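Long-range contacts in esterase (Uncultured bacterium, PDB 5EGN), which degrades N-acyl homoserine lactones, the signals of bacterial quorum sensing, and is classed as a carboxylesterase of the alpha/beta hydrolase fold: residues 20-28 and 84-95; 134-143 and 169-180. The protein carries 2 engineered substitutions. All blocks are in the same frame, centred on the assembly; numbering follows the deposited sequence.

How the contacts relate
After strands 3-6 and 9-16 the chain enters strand 21-25, then runs through strand 47-51 and helix 68-81 before strand 87-92 returns beside it. Contact 1 closes this loop of 55 residues in the middle of the central sheet. Only then, past strand 110-116, does contact 2 open. It joins the helical turns of 134-143 to 169-180 and closes a shorter, mostly helical loop in the region between strands 110-116 and 206-211. The two are in series, neither nested nor crossed, with centres about 24 Å apart. Phe28, at the end of contact 1, joins them by packing on Phe175 and Phe180, so the loop after strand 21-25 meets what is probably the helical cap.

Contact 1 of 2, residues 20-28 and 84-95; sequences VPIVFLHPF and VDRAVFVGNSIG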
loop_
_atom_site.group_PDB
_atom_site.type_symbol
_atom_site.label_atom_id
_atom_site.label_comp_id
_atom_site.label_asym_id
_atom_site.label_seq_id
_atom_site.Cartn_x
_atom_site.Cartn_y
_atom_site.Cartn_z
ATOM N N VAL A 20 8.845 15.507 -13.164
ATOM C CA VAL A 20 7.622 15.422 -13.954
ATOM C C VAL A 20 6.560 14.657 -13.174
ATOM O O VAL A 20 6.767 13.501 -12.812
ATOM C CB VAL A 20 7.870 14.738 -15.312
ATOM C CG1 VAL A 20 6.567 14.569 -16.076
ATOM C CG2 VAL A 20 8.877 15.532 -16.129
ATOM N N PRO A 21 5.419 15.305 -12.908
ATOM C CA PRO A 21 4.372 14.745 -12.044
ATOM C C PRO A 21 3.643 13.548 -12.649
ATOM O O PRO A 21 3.295 13.563 -13.830
ATOM C CB PRO A 21 3.401 15.922 -11.859
ATOM C CG PRO A 21 4.165 17.140 -12.282
ATOM C CD PRO A 21 5.088 16.668 -13.353
ATOM N N ILE A 22 3.419 12.521 -11.834
ATOM C CA ILE A 22 2.608 11.376 -12.235
ATOM C C ILE A 22 1.466 11.175 -11.245
ATOM O O ILE A 22 1.700 10.979 -10.054
ATOM C CB ILE A 22 3.432 10.075 -12.315
ATOM C CG1 ILE A 22 4.612 10.233 -13.275
ATOM C CG2 ILE A 22 2.547 8.911 -12.741
ATOM C CD1 ILE A 22 5.488 9.002 -13.364
ATOM N N VAL A 23 0.232 11.218 -11.733
ATOM C CA VAL A 23 -0.919 11.085 -10.849
ATOM C C VAL A 23 -1.578 9.710 -10.953
ATOM O O VAL A 23 -2.067 9.321 -12.015
ATOM C CB VAL A 23 -1.971 12.169 -11.134
ATOM C CG1 VAL A 23 -3.185 11.967 -10.251
ATOM C CG2 VAL A 23 -1.374 13.551 -10.910
ATOM N N PHE A 24 -1.589 8.983 -9.838
ATOM C CA PHE A 24 -2.208 7.667 -9.767
ATOM C C PHE A 24 -3.621 7.733 -9.182
ATOM O O PHE A 24 -3.850 8.230 -8.051
ATOM C CB PHE A 24 -1.343 6.702 -8.949
ATOM C CG PHE A 24 0.018 6.448 -9.541
ATOM C CD1 PHE A 24 1.113 7.189 -9.128
ATOM C CD2 PHE A 24 0.203 5.469 -10.506
ATOM C CE1 PHE A 24 2.367 6.957 -9.663
ATOM C CE2 PHE A 24 1.455 5.231 -11.043
ATOM C CZ PHE A 24 2.536 5.978 -10.621
ATOM N N LEU A 25 -4.550 7.224 -9.989
ATOM C CA LEU A 25 -5.975 7.205 -9.704
ATOM C C LEU A 25 -6.449 5.766 -9.573
ATOM O O LEU A 25 -6.532 5.043 -10.566
ATOM C CB LEU A 25 -6.744 7.914 -10.818
ATOM C CG LEU A 25 -6.270 9.328 -11.134
ATOM C CD1 LEU A 25 -7.040 9.934 -12.299
ATOM C CD2 LEU A 25 -6.415 10.173 -9.888
ATOM N N HIS A 26 -6.768 5.360 -8.348
ATOM C CA HIS A 26 -7.109 3.972 -8.043
ATOM C C HIS A 26 -8.460 3.544 -8.625
ATOM O O HIS A 26 -9.309 4.388 -8.901
ATOM C CB HIS A 26 -7.110 3.765 -6.526
ATOM C CG HIS A 26 -8.257 4.427 -5.828
ATOM N ND1 HIS A 26 -9.512 3.862 -5.755
ATOM C CD2 HIS A 26 -8.338 5.610 -5.176
ATOM C CE1 HIS A 26 -10.318 4.669 -5.088
ATOM N NE2 HIS A 26 -9.631 5.736 -4.725
ATOM N N PRO A 27 -8.665 2.225 -8.801
ATOM C CA PRO A 27 -9.958 1.717 -9.280
ATOM C C PRO A 27 -11.071 1.833 -8.241
ATOM O O PRO A 27 -10.818 2.179 -7.087
ATOM C CB PRO A 27 -9.663 0.245 -9.589
ATOM C CG PRO A 27 -8.531 -0.097 -8.701
ATOM C CD PRO A 27 -7.678 1.140 -8.661
ATOM N N PHE A 28 -12.293 1.535 -8.667
ATOM C CA PHE A 28 -13.478 1.659 -7.826
ATOM C C PHE A 28 -13.429 0.704 -6.632
ATOM O O PHE A 28 -12.933 -0.417 -6.747
ATOM C CB PHE A 28 -14.733 1.408 -8.671
ATOM C CG PHE A 28 -16.005 1.895 -8.039
ATOM C CD1 PHE A 28 -16.109 3.189 -7.556
ATOM C CD2 PHE A 28 -17.110 1.065 -7.959
ATOM C CE1 PHE A 28 -17.287 3.635 -6.983
ATOM C CE2 PHE A 28 -18.289 1.505 -7.390
ATOM C CZ PHE A 28 -18.377 2.793 -6.901
ATOM N N VAL A 84 0.790 22.153 -9.253
ATOM C CA VAL A 84 1.138 21.387 -10.439
ATOM C C VAL A 84 0.409 21.924 -11.663
ATOM O O VAL A 84 -0.815 22.062 -11.660
ATOM C CB VAL A 84 0.803 19.891 -10.258
ATOM C CG1 VAL A 84 1.029 19.127 -11.554
ATOM C CG2 VAL A 84 1.634 19.297 -9.132
ATOM N N ASP A 85 1.170 22.232 -12.708
ATOM C CA ASP A 85 0.599 22.716 -13.959
ATOM C C ASP A 85 -0.003 21.574 -14.765
ATOM O O ASP A 85 -1.217 21.509 -14.947
ATOM C CB ASP A 85 1.654 23.449 -14.789
ATOM C CG ASP A 85 2.027 24.793 -14.199
ATOM O OD1 ASP A 85 1.392 25.201 -13.205
ATOM O OD2 ASP A 85 2.941 25.450 -14.738
ATOM N N ARG A 86 0.852 20.679 -15.250
ATOM C CA ARG A 86 0.405 19.517 -16.009
ATOM C C ARG A 86 0.950 18.236 -15.393
ATOM O O ARG A 86 1.980 18.254 -14.720
ATOM C CB ARG A 86 0.844 19.623 -17.469
ATOM C CG ARG A 86 0.333 20.852 -18.193
ATOM C CD ARG A 86 0.773 20.850 -19.648
ATOM N NE ARG A 86 0.370 22.068 -20.345
ATOM C CZ ARG A 86 -0.697 22.165 -21.132
ATOM N NH1 ARG A 86 -1.476 21.109 -21.333
ATOM N NH2 ARG A 86 -0.986 23.318 -21.719
ATOM N N ALA A 87 0.267 17.120 -15.628
ATOM C CA ALA A 87 0.683 15.860 -15.028
ATOM C C ALA A 87 0.463 14.655 -15.939
ATOM O O ALA A 87 -0.337 14.699 -16.876
ATOM C CB ALA A 87 -0.043 15.650 -13.708
ATOM N N VAL A 88 1.205 13.590 -15.655
ATOM C CA VAL A 88 0.981 12.284 -16.258
ATOM C C VAL A 88 -0.111 11.575 -15.471
ATOM O O VAL A 88 -0.005 11.435 -14.256
ATOM C CB VAL A 88 2.259 11.426 -16.255
ATOM C CG1 VAL A 88 1.923 9.962 -16.519
ATOM C CG2 VAL A 88 3.266 11.958 -17.266
ATOM N N PHE A 89 -1.165 11.134 -16.147
ATOM C CA PHE A 89 -2.278 10.522 -15.435
ATOM C C PHE A 89 -2.396 9.026 -15.688
ATOM O O PHE A 89 -2.556 8.577 -16.824
ATOM C CB PHE A 89 -3.590 11.220 -15.798
ATOM C CG PHE A 89 -3.674 12.634 -15.303
ATOM C CD1 PHE A 89 -3.983 12.899 -13.979
ATOM C CD2 PHE A 89 -3.433 13.698 -16.156
ATOM C CE1 PHE A 89 -4.056 14.198 -13.516
ATOM C CE2 PHE A 89 -3.504 14.999 -15.700
ATOM C CZ PHE A 89 -3.817 15.249 -14.378
ATOM N N VAL A 90 -2.310 8.265 -14.603
ATOM C CA VAL A 90 -2.454 6.819 -14.648
ATOM C C VAL A 90 -3.761 6.413 -13.977
ATOM O O VAL A 90 -3.881 6.450 -12.752
ATOM C CB VAL A 90 -1.272 6.117 -13.961
ATOM C CG1 VAL A 90 -1.378 4.613 -14.129
ATOM C CG2 VAL A 90 0.041 6.626 -14.530
ATOM N N GLY A 91 -4.743 6.031 -14.786
ATOM C CA GLY A 91 -6.062 5.712 -14.274
ATOM C C GLY A 91 -6.452 4.257 -14.427
ATOM O O GLY A 91 -6.282 3.663 -15.490
ATOM N N ASN A 92 -6.984 3.686 -13.350
ATOM C CA ASN A 92 -7.435 2.303 -13.337
ATOM C C ASN A 92 -8.949 2.223 -13.169
ATOM O O ASN A 92 -9.495 2.753 -12.202
ATOM C CB ASN A 92 -6.732 1.533 -12.220
ATOM C CG ASN A 92 -6.935 0.037 -12.323
ATOM O OD1 ASN A 92 -6.830 -0.683 -11.333
ATOM N ND2 ASN A 92 -7.225 -0.441 -13.527
ATOM N N SER A 93 -9.616 1.562 -14.114
ATOM C CA SER A 93 -11.078 1.492 -14.148
ATOM C C SER A 93 -11.703 2.880 -14.099
ATOM O O SER A 93 -11.645 3.637 -15.068
ATOM C CB SER A 93 -11.611 0.642 -12.988
ATOM O OG SER A 93 -13.020 0.744 -12.882
ATOM N N ILE A 94 -12.293 3.205 -12.953
ATOM C CA ILE A 94 -12.934 4.495 -12.761
ATOM C C ILE A 94 -11.892 5.610 -12.770
ATOM O O ILE A 94 -12.202 6.754 -13.092
ATOM C CB ILE A 94 -13.745 4.536 -11.446
ATOM C CG1 ILE A 94 -14.670 5.755 -11.420
ATOM C CG2 ILE A 94 -12.825 4.522 -10.234
ATOM C CD1 ILE A 94 -15.511 5.852 -10.172
ATOM N N GLY A 95 -10.653 5.267 -12.435
ATOM C CA GLY A 95 -9.562 6.223 -12.487
ATOM C C GLY A 95 -9.308 6.657 -13.917
ATOM O O GLY A 95 -8.981 7.815 -14.179
#
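The Phe89 ring is brought alongside Val23 by a CG anti to its own carbonyl carbon (chi1 -67°), and CD1 comes to rest 3.6 Å from Val23 CB. Val23 CG2 also touches Ala87 CB, at 3.7 Å. On the opposite face of the sheet, Val90 serves two neighbours: its CG2 meets Ile22 CG2 at 3.8 Å, and its CB lies 3.8 Å from Phe24 CD2, the valine and the phenylalanine pointing the same way side by side. At the start of the strands Pro21 CG packs 3.8 Å from Val84 CG1.

Between these two apolar layers, five nearly straight backbone hydrogen bonds join the parallel strands, whose directions differ by 24°. Val23 and Leu25 each use both N-H and C=O, bonding with Val88, Val90 and Asn92, and Pro21 O receives Val88 N. Ile22 and Phe24 turn their backbone bonds to strand 47-51 instead. Helices 68-81 and 94-105 pack on the Val23 and Phe89 face.

Past Leu25 the partner chain turns into helix 94-105 and passes close to it. Leu25 CB sits 3.7 Å from Gly95 CA, a closeness that suits a glycine. The Pro27 ring crosses the Asn92 amide, whose ND2 is bound to Leu116 O and whose OD1 accepts from Gln245. Pro27 CB also lies 3.9 Å from Ser93 CB, and Phe28 CD1 touches Ile94 CD1 at 3.8 Å.

Ser93, with a positive phi of 53°, stands in the sharp turn between strand 87-92 and helix 94-105, flanked by Gly91 and Gly95 and touched by His242. This is the GxSxG pattern of the nucleophile elbow in alpha/beta hydrolases, in which Ser93 would probably be the nucleophile, set beside the loop that follows strand 21-25.

Contact 2 of 2, residues 134-143 and 169-180; sequences FQNDYIGAFG and FSVPSNFPKHVF
Lys177 CD rests on one face of the Tyr138 ring, 3.6 Å from its centroid. The edge of the same tyrosine, at CE1, points into the face of Phe180 in an edge-to-face pair, centroids 4.8 Å apart and planes at 57°, while its hydroxyl lies at the edge of the Phe175 ring. Deeper in, Phe142 and Phe169 form an offset stack with centroids 4.2 Å apart and planes at 23°. Phe134 has Ala141 CB over one face, and its CD1 approaches Phe180 CZ obliquely at 3.5 Å.

Tyr138 reaches so far across because its CG is anti to the backbone N (chi1 163°), which sends the ring between Lys177, Phe180 and Phe169. The lysine bends along its length to follow the ring. Its NZ ends 4.5 Å from the Tyr138 centroid, an off-centre cation-pi contact, with a long, weak ion pair to Asp181 besides. Replacing Tyr138 by a leucine would probably take away the aromatic face on which Lys177 rests and the ring edge that meets Phe180.

Elsewhere in 169-180, Ser173 OG is hydrogen-bonded to Gly17 N of the second subunit. Between the two segments themselves, cohesion comes from dispersion and ring electrostatics rather than from hydrogen bonds, with the lysine methylenes over the tyrosine face and its ammonium probably adding an off-centre cation-pi term.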
loop_
_atom_site.group_PDB
_atom_site.type_symbol
_atom_site.label_atom_id
_atom_site.label_comp_id
_atom_site.label_asym_id
_atom_site.label_seq_id
_atom_site.Cartn_x
_atom_site.Cartn_y
_atom_site.Cartn_z
ATOM N N PHE A 134 -26.808 -6.939 -8.233
ATOM C CA PHE A 134 -26.319 -5.946 -7.281
ATOM C C PHE A 134 -27.448 -5.398 -6.411
ATOM O O PHE A 134 -27.213 -4.970 -5.281
ATOM C CB PHE A 134 -25.615 -4.796 -8.007
ATOM C CG PHE A 134 -24.165 -5.059 -8.300
ATOM C CD1 PHE A 134 -23.217 -4.976 -7.293
ATOM C CD2 PHE A 134 -23.747 -5.381 -9.581
ATOM C CE1 PHE A 134 -21.880 -5.212 -7.556
ATOM C CE2 PHE A 134 -22.411 -5.618 -9.850
ATOM C CZ PHE A 134 -21.477 -5.534 -8.836
ATOM N N GLN A 135 -28.667 -5.405 -6.940
ATOM C CA GLN A 135 -29.827 -4.987 -6.155
ATOM C C GLN A 135 -30.285 -6.082 -5.194
ATOM O O GLN A 135 -30.847 -5.802 -4.137
ATOM C CB GLN A 135 -30.986 -4.592 -7.072
ATOM N N ASN A 136 -30.041 -7.331 -5.571
ATOM C CA ASN A 136 -30.523 -8.479 -4.814
ATOM C C ASN A 136 -29.535 -8.889 -3.728
ATOM O O ASN A 136 -29.910 -9.090 -2.574
ATOM C CB ASN A 136 -30.799 -9.648 -5.763
ATOM C CG ASN A 136 -31.114 -10.936 -5.034
ATOM O OD1 ASN A 136 -30.218 -11.716 -4.714
ATOM N ND2 ASN A 136 -32.396 -11.175 -4.783
ATOM N N ASP A 137 -28.269 -9.004 -4.109
ATOM C CA ASP A 137 -27.210 -9.349 -3.172
ATOM C C ASP A 137 -25.943 -8.597 -3.548
ATOM O O ASP A 137 -25.208 -9.007 -4.437
ATOM C CB ASP A 137 -26.961 -10.858 -3.166
ATOM C CG ASP A 137 -26.134 -11.307 -1.977
ATOM O OD1 ASP A 137 -25.653 -10.438 -1.215
ATOM O OD2 ASP A 137 -25.956 -12.530 -1.807
ATOM N N TYR A 138 -25.701 -7.488 -2.862
ATOM C CA TYR A 138 -24.590 -6.600 -3.187
ATOM C C TYR A 138 -23.225 -7.289 -3.121
ATOM O O TYR A 138 -22.501 -7.349 -4.119
ATOM C CB TYR A 138 -24.601 -5.390 -2.253
ATOM C CG TYR A 138 -23.299 -4.622 -2.221
ATOM C CD1 TYR A 138 -22.906 -3.837 -3.295
ATOM C CD2 TYR A 138 -22.466 -4.674 -1.109
ATOM C CE1 TYR A 138 -21.716 -3.127 -3.265
ATOM C CE2 TYR A 138 -21.275 -3.973 -1.071
ATOM C CZ TYR A 138 -20.907 -3.200 -2.150
ATOM O OH TYR A 138 -19.727 -2.498 -2.112
ATOM N N ILE A 139 -22.882 -7.801 -1.944
ATOM C CA ILE A 139 -21.574 -8.403 -1.699
ATOM C C ILE A 139 -21.341 -9.636 -2.574
ATOM O O ILE A 139 -20.247 -9.835 -3.112
ATOM C CB ILE A 139 -21.425 -8.776 -0.212
ATOM C CG1 ILE A 139 -21.417 -7.509 0.648
ATOM C CG2 ILE A 139 -20.157 -9.579 0.028
ATOM C CD1 ILE A 139 -21.640 -7.757 2.121
ATOM N N GLY A 140 -22.380 -10.457 -2.718
ATOM C CA GLY A 140 -22.309 -11.648 -3.544
ATOM C C GLY A 140 -22.066 -11.312 -5.003
ATOM O O GLY A 140 -21.159 -11.863 -5.634
ATOM N N ALA A 141 -22.876 -10.400 -5.536
ATOM C CA ALA A 141 -22.718 -9.942 -6.911
ATOM C C ALA A 141 -21.331 -9.350 -7.148
ATOM O O ALA A 141 -20.700 -9.632 -8.169
ATOM C CB ALA A 141 -23.791 -8.923 -7.259
ATOM N N PHE A 142 -20.860 -8.536 -6.207
ATOM C CA PHE A 142 -19.549 -7.904 -6.340
ATOM C C PHE A 142 -18.435 -8.948 -6.348
ATOM O O PHE A 142 -17.481 -8.838 -7.117
ATOM C CB PHE A 142 -19.309 -6.893 -5.215
ATOM C CG PHE A 142 -18.432 -5.732 -5.618
ATOM C CD1 PHE A 142 -18.927 -4.437 -5.621
ATOM C CD2 PHE A 142 -17.118 -5.940 -6.003
ATOM C CE1 PHE A 142 -18.122 -3.373 -5.994
ATOM C CE2 PHE A 142 -16.312 -4.882 -6.375
ATOM C CZ PHE A 142 -16.813 -3.598 -6.373
ATOM N N GLY A 143 -18.552 -9.954 -5.487
ATOM C CA GLY A 143 -17.592 -11.046 -5.464
ATOM C C GLY A 143 -17.559 -11.768 -6.799
ATOM O O GLY A 143 -16.491 -12.002 -7.380
ATOM N N PHE A 169 -14.293 -3.853 -0.618
ATOM C CA PHE A 169 -15.686 -3.412 -0.614
ATOM C C PHE A 169 -16.476 -3.985 0.559
ATOM O O PHE A 169 -17.641 -3.639 0.755
ATOM C CB PHE A 169 -16.377 -3.774 -1.935
ATOM C CG PHE A 169 -16.531 -5.254 -2.169
ATOM C CD1 PHE A 169 -17.623 -5.941 -1.664
ATOM C CD2 PHE A 169 -15.603 -5.948 -2.926
ATOM C CE1 PHE A 169 -17.772 -7.294 -1.885
ATOM C CE2 PHE A 169 -15.753 -7.301 -3.153
ATOM C CZ PHE A 169 -16.838 -7.974 -2.631
ATOM N N SER A 170 -15.844 -4.858 1.334
ATOM C CA SER A 170 -16.496 -5.449 2.497
ATOM C C SER A 170 -16.169 -4.662 3.759
ATOM O O SER A 170 -16.737 -4.912 4.822
ATOM C CB SER A 170 -16.079 -6.912 2.661
ATOM O OG SER A 170 -16.493 -7.687 1.550
ATOM N N VAL A 171 -15.250 -3.711 3.636
ATOM C CA VAL A 171 -14.882 -2.857 4.758
ATOM C C VAL A 171 -15.519 -1.477 4.608
ATOM O O VAL A 171 -15.100 -0.684 3.765
ATOM C CB VAL A 171 -13.353 -2.712 4.883
ATOM C CG1 VAL A 171 -12.998 -1.757 6.012
ATOM C CG2 VAL A 171 -12.712 -4.072 5.112
ATOM N N PRO A 172 -16.545 -1.193 5.428
ATOM C CA PRO A 172 -17.281 0.077 5.385
ATOM C C PRO A 172 -16.379 1.275 5.647
ATOM O O PRO A 172 -16.672 2.383 5.197
ATOM C CB PRO A 172 -18.315 -0.076 6.507
ATOM C CG PRO A 172 -18.450 -1.544 6.705
ATOM C CD PRO A 172 -17.088 -2.105 6.448
ATOM N N SER A 173 -15.291 1.045 6.372
ATOM C CA SER A 173 -14.338 2.098 6.690
ATOM C C SER A 173 -13.617 2.574 5.434
ATOM O O SER A 173 -13.215 3.731 5.338
ATOM C CB SER A 173 -13.325 1.605 7.723
ATOM O OG SER A 173 -13.935 0.726 8.652
ATOM N N ASN A 174 -13.455 1.669 4.475
ATOM C CA ASN A 174 -12.791 1.989 3.218
ATOM C C ASN A 174 -13.793 2.332 2.124
ATOM O O ASN A 174 -13.610 3.290 1.375
ATOM C CB ASN A 174 -11.910 0.818 2.774
ATOM C CG ASN A 174 -11.303 1.029 1.402
ATOM O OD1 ASN A 174 -10.335 1.771 1.247
ATOM N ND2 ASN A 174 -11.865 0.365 0.397
ATOM N N PHE A 175 -14.857 1.543 2.045
ATOM C CA PHE A 175 -15.859 1.705 1.004
ATOM C C PHE A 175 -17.240 1.375 1.552
ATOM O O PHE A 175 -17.662 0.220 1.526
ATOM C CB PHE A 175 -15.525 0.812 -0.192
ATOM C CG PHE A 175 -16.454 0.979 -1.359
ATOM C CD1 PHE A 175 -16.424 2.129 -2.127
ATOM C CD2 PHE A 175 -17.338 -0.029 -1.707
ATOM C CE1 PHE A 175 -17.270 2.283 -3.208
ATOM C CE2 PHE A 175 -18.187 0.117 -2.789
ATOM C CZ PHE A 175 -18.152 1.276 -3.541
ATOM N N PRO A 176 -17.947 2.393 2.062
ATOM C CA PRO A 176 -19.285 2.175 2.618
ATOM C C PRO A 176 -20.321 1.946 1.527
ATOM O O PRO A 176 -20.083 2.280 0.368
ATOM C CB PRO A 176 -19.562 3.470 3.381
ATOM C CG PRO A 176 -18.770 4.494 2.670
ATOM C CD PRO A 176 -17.537 3.805 2.146
ATOM N N LYS A 177 -21.460 1.381 1.904
ATOM C CA LYS A 177 -22.482 0.977 0.946
ATOM C C LYS A 177 -23.155 2.163 0.258
ATOM O O LYS A 177 -23.530 2.088 -0.919
ATOM C CB LYS A 177 -23.530 0.118 1.649
ATOM C CG LYS A 177 -24.496 -0.562 0.712
ATOM C CD LYS A 177 -23.777 -1.294 -0.403
ATOM C CE LYS A 177 -24.648 -1.294 -1.644
ATOM N NZ LYS A 177 -26.020 -1.813 -1.371
ATOM N N HIS A 178 -23.299 3.257 0.997
ATOM C CA HIS A 178 -23.988 4.433 0.483
ATOM C C HIS A 178 -23.198 5.107 -0.634
ATOM O O HIS A 178 -23.771 5.785 -1.482
ATOM C CB HIS A 178 -24.262 5.432 1.609
ATOM C CG HIS A 178 -23.079 6.273 1.979
ATOM N ND1 HIS A 178 -22.188 5.913 2.967
ATOM C CD2 HIS A 178 -22.652 7.467 1.503
ATOM C CE1 HIS A 178 -21.257 6.845 3.076
ATOM N NE2 HIS A 178 -21.515 7.797 2.199
ATOM N N VAL A 179 -21.882 4.925 -0.628
ATOM C CA VAL A 179 -21.049 5.454 -1.699
ATOM C C VAL A 179 -21.305 4.670 -2.980
ATOM O O VAL A 179 -21.423 5.252 -4.061
ATOM C CB VAL A 179 -19.554 5.404 -1.340
ATOM C CG1 VAL A 179 -18.698 5.736 -2.553
ATOM C CG2 VAL A 179 -19.262 6.370 -0.212
ATOM N N PHE A 180 -21.405 3.351 -2.855
ATOM C CA PHE A 180 -21.755 2.513 -3.995
ATOM C C PHE A 180 -23.118 2.926 -4.537
ATOM O O PHE A 180 -23.258 3.204 -5.727
ATOM C CB PHE A 180 -21.760 1.030 -3.615
ATOM C CG PHE A 180 -22.160 0.115 -4.741
ATOM C CD1 PHE A 180 -23.451 -0.383 -4.826
ATOM C CD2 PHE A 180 -21.248 -0.234 -5.725
ATOM C CE1 PHE A 180 -23.819 -1.219 -5.861
ATOM C CE2 PHE A 180 -21.611 -1.070 -6.761
ATOM C CZ PHE A 180 -22.899 -1.561 -6.828
#